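Local coordinates for ferredoxin, 2Fe-2S (Aquifex aeolicus, PDB 1M2D), which carries a [2Fe-2S] cluster on a thioredoxin-like fold and transfers electrons as a homodimeric ferredoxin, at residues 65-68 / 73-76. The protein carries 1 engineered substitution. Sequence-based numbering, arbitrary orientation.
Sequences VVVY and WYGQ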
loop_
_atom_site.group_PDB
_atom_site.type_symbol
_atom_site.label_atom_id
_atom_site.label_comp_id
_atom_site.label_asym_id
_atom_site.label_seq_id
_atom_site.Cartn_x
_atom_site.Cartn_y
_atom_site.Cartn_z
ATOM N N VAL A 65 -4.231 -9.132 -1.012
ATOM C CA VAL A 65 -4.314 -8.327 0.194
ATOM C C VAL A 65 -3.004 -8.505 0.945
ATOM O O VAL A 65 -2.614 -9.650 1.170
ATOM C CB VAL A 65 -5.520 -8.744 1.068
ATOM C CG1 VAL A 65 -5.506 -7.949 2.352
ATOM C CG2 VAL A 65 -6.788 -8.584 0.263
ATOM N N VAL A 66 -2.346 -7.420 1.339
ATOM C CA VAL A 66 -1.060 -7.512 2.034
ATOM C C VAL A 66 -1.176 -6.823 3.378
ATOM O O VAL A 66 -1.701 -5.713 3.462
ATOM C CB VAL A 66 0.056 -6.893 1.169
ATOM C CG1 VAL A 66 1.400 -7.091 1.884
ATOM C CG2 VAL A 66 0.016 -7.488 -0.224
ATOM N N VAL A 67 -0.673 -7.463 4.414
ATOM C CA VAL A 67 -0.706 -6.943 5.754
ATOM C C VAL A 67 0.710 -6.641 6.225
ATOM O O VAL A 67 1.547 -7.564 6.289
ATOM C CB VAL A 67 -1.409 -7.891 6.757
ATOM C CG1 VAL A 67 -1.490 -7.277 8.129
ATOM C CG2 VAL A 67 -2.789 -8.261 6.220
ATOM N N TYR A 68 0.952 -5.381 6.544
ATOM C CA TYR A 68 2.213 -4.917 7.105
ATOM C C TYR A 68 2.030 -4.456 8.517
ATOM O O TYR A 68 0.911 -4.095 8.906
ATOM C CB TYR A 68 2.833 -3.825 6.195
ATOM C CG TYR A 68 3.471 -4.383 4.935
ATOM C CD1 TYR A 68 3.005 -4.050 3.688
ATOM C CD2 TYR A 68 4.552 -5.245 5.003
ATOM C CE1 TYR A 68 3.585 -4.546 2.532
ATOM C CE2 TYR A 68 5.134 -5.754 3.869
ATOM C CZ TYR A 68 4.642 -5.401 2.650
ATOM O OH TYR A 68 5.254 -5.981 1.631
ATOM N N TRP A 73 1.191 -11.813 2.608
ATOM C CA TRP A 73 0.478 -11.642 1.340
ATOM C C TRP A 73 -0.578 -12.712 1.257
ATOM O O TRP A 73 -0.275 -13.902 1.338
ATOM C CB TRP A 73 1.424 -11.767 0.136
ATOM C CG TRP A 73 2.430 -10.639 0.031
ATOM C CD1 TRP A 73 3.360 -10.242 0.928
ATOM C CD2 TRP A 73 2.559 -9.765 -1.111
ATOM N NE1 TRP A 73 4.065 -9.172 0.441
ATOM C CE2 TRP A 73 3.588 -8.855 -0.804
ATOM C CE3 TRP A 73 1.898 -9.661 -2.322
ATOM C CZ2 TRP A 73 3.958 -7.860 -1.698
ATOM C CZ3 TRP A 73 2.277 -8.671 -3.233
ATOM C CH2 TRP A 73 3.312 -7.786 -2.896
ATOM N N TYR A 74 -1.824 -12.289 1.077
ATOM C CA TYR A 74 -2.961 -13.145 0.822
ATOM C C TYR A 74 -3.338 -13.085 -0.641
ATOM O O TYR A 74 -3.276 -12.024 -1.260
ATOM C CB TYR A 74 -4.138 -12.667 1.667
ATOM C CG TYR A 74 -4.052 -12.831 3.147
ATOM C CD1 TYR A 74 -4.109 -11.748 4.021
ATOM C CD2 TYR A 74 -3.970 -14.115 3.695
ATOM C CE1 TYR A 74 -4.052 -11.920 5.388
ATOM C CE2 TYR A 74 -3.960 -14.273 5.067
ATOM C CZ TYR A 74 -4.005 -13.184 5.907
ATOM O OH TYR A 74 -3.997 -13.338 7.237
ATOM N N GLY A 75 -3.822 -14.224 -1.140
ATOM C CA GLY A 75 -4.430 -14.304 -2.450
ATOM C C GLY A 75 -5.801 -14.915 -2.412
ATOM O O GLY A 75 -6.215 -15.515 -1.406
ATOM N N GLN A 76 -6.517 -14.730 -3.499
ATOM C CA GLN A 76 -7.843 -15.311 -3.694
ATOM C C GLN A 76 -8.839 -14.888 -2.640
ATOM O O GLN A 76 -9.734 -15.650 -2.282
ATOM C CB GLN A 76 -7.815 -16.845 -3.803
ATOM C CG GLN A 76 -6.803 -17.310 -4.807
ATOM C CD GLN A 76 -6.873 -18.841 -4.785
ATOM O OE1 GLN A 76 -7.440 -19.437 -5.636
ATOM N NE2 GLN A 76 -6.316 -19.435 -3.721
HETATM O O HOH W 1 6.334 -8.820 2.190
#
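Val66 lies beneath the indole of Trp73, the two side chains running side by side from a non-hydrogen-bonded antiparallel pair. Its CG2 methyl makes a CH-pi contact with the six-membered ring, 3.6 Å from the centroid and 18° off the normal, while CG1 reaches under the pyrrole part, 3.7 Å from Trp73 NE1. With CG1 anti to the backbone N (chi1 -176°), Val66 brings both methyls against the same indole face. At the indole edge, in the ring plane, a water accepts the N-H of Trp73 NE1 at 2.9 Å and is hydrogen-bonded also to Tyr68 OH, 3.1 Å away; it thus bridges two aromatic side chains whose polar atoms do not bond directly. With an alanine in place of Trp73, both Val66 methyls would probably lose their aromatic cover and the bridging water its indole donor. Next along the strands, Val65 and Tyr74 form a hydrogen-bonded pair: Tyr74 N gives a nearly straight bond to Val65 O (2.8 Å), and Val65 N returns one to Tyr74 O (3.1 Å). On the sheet face of Val65 and Tyr74, Val67 CG2 touches Tyr74 CE1 at 4.0 Å. The Tyr74 hydroxyl is held by His89 and the backbone N of Val96. On the sheet face of Val66 and Trp73, Tyr68 OH bonds to His5 of the second subunit, and the Tyr68 rings of both subunits stack. The [2Fe-2S] cluster is about 7 Å from the side chain of Trp73. The two segments belong to the antiparallel hairpin 65-68/72-74 in the thioredoxin-like sheet, with strand 4-9 flanking 65-68 and strand 100-102 flanking 72-74; helix 82-91 packs against Val67 and Tyr74.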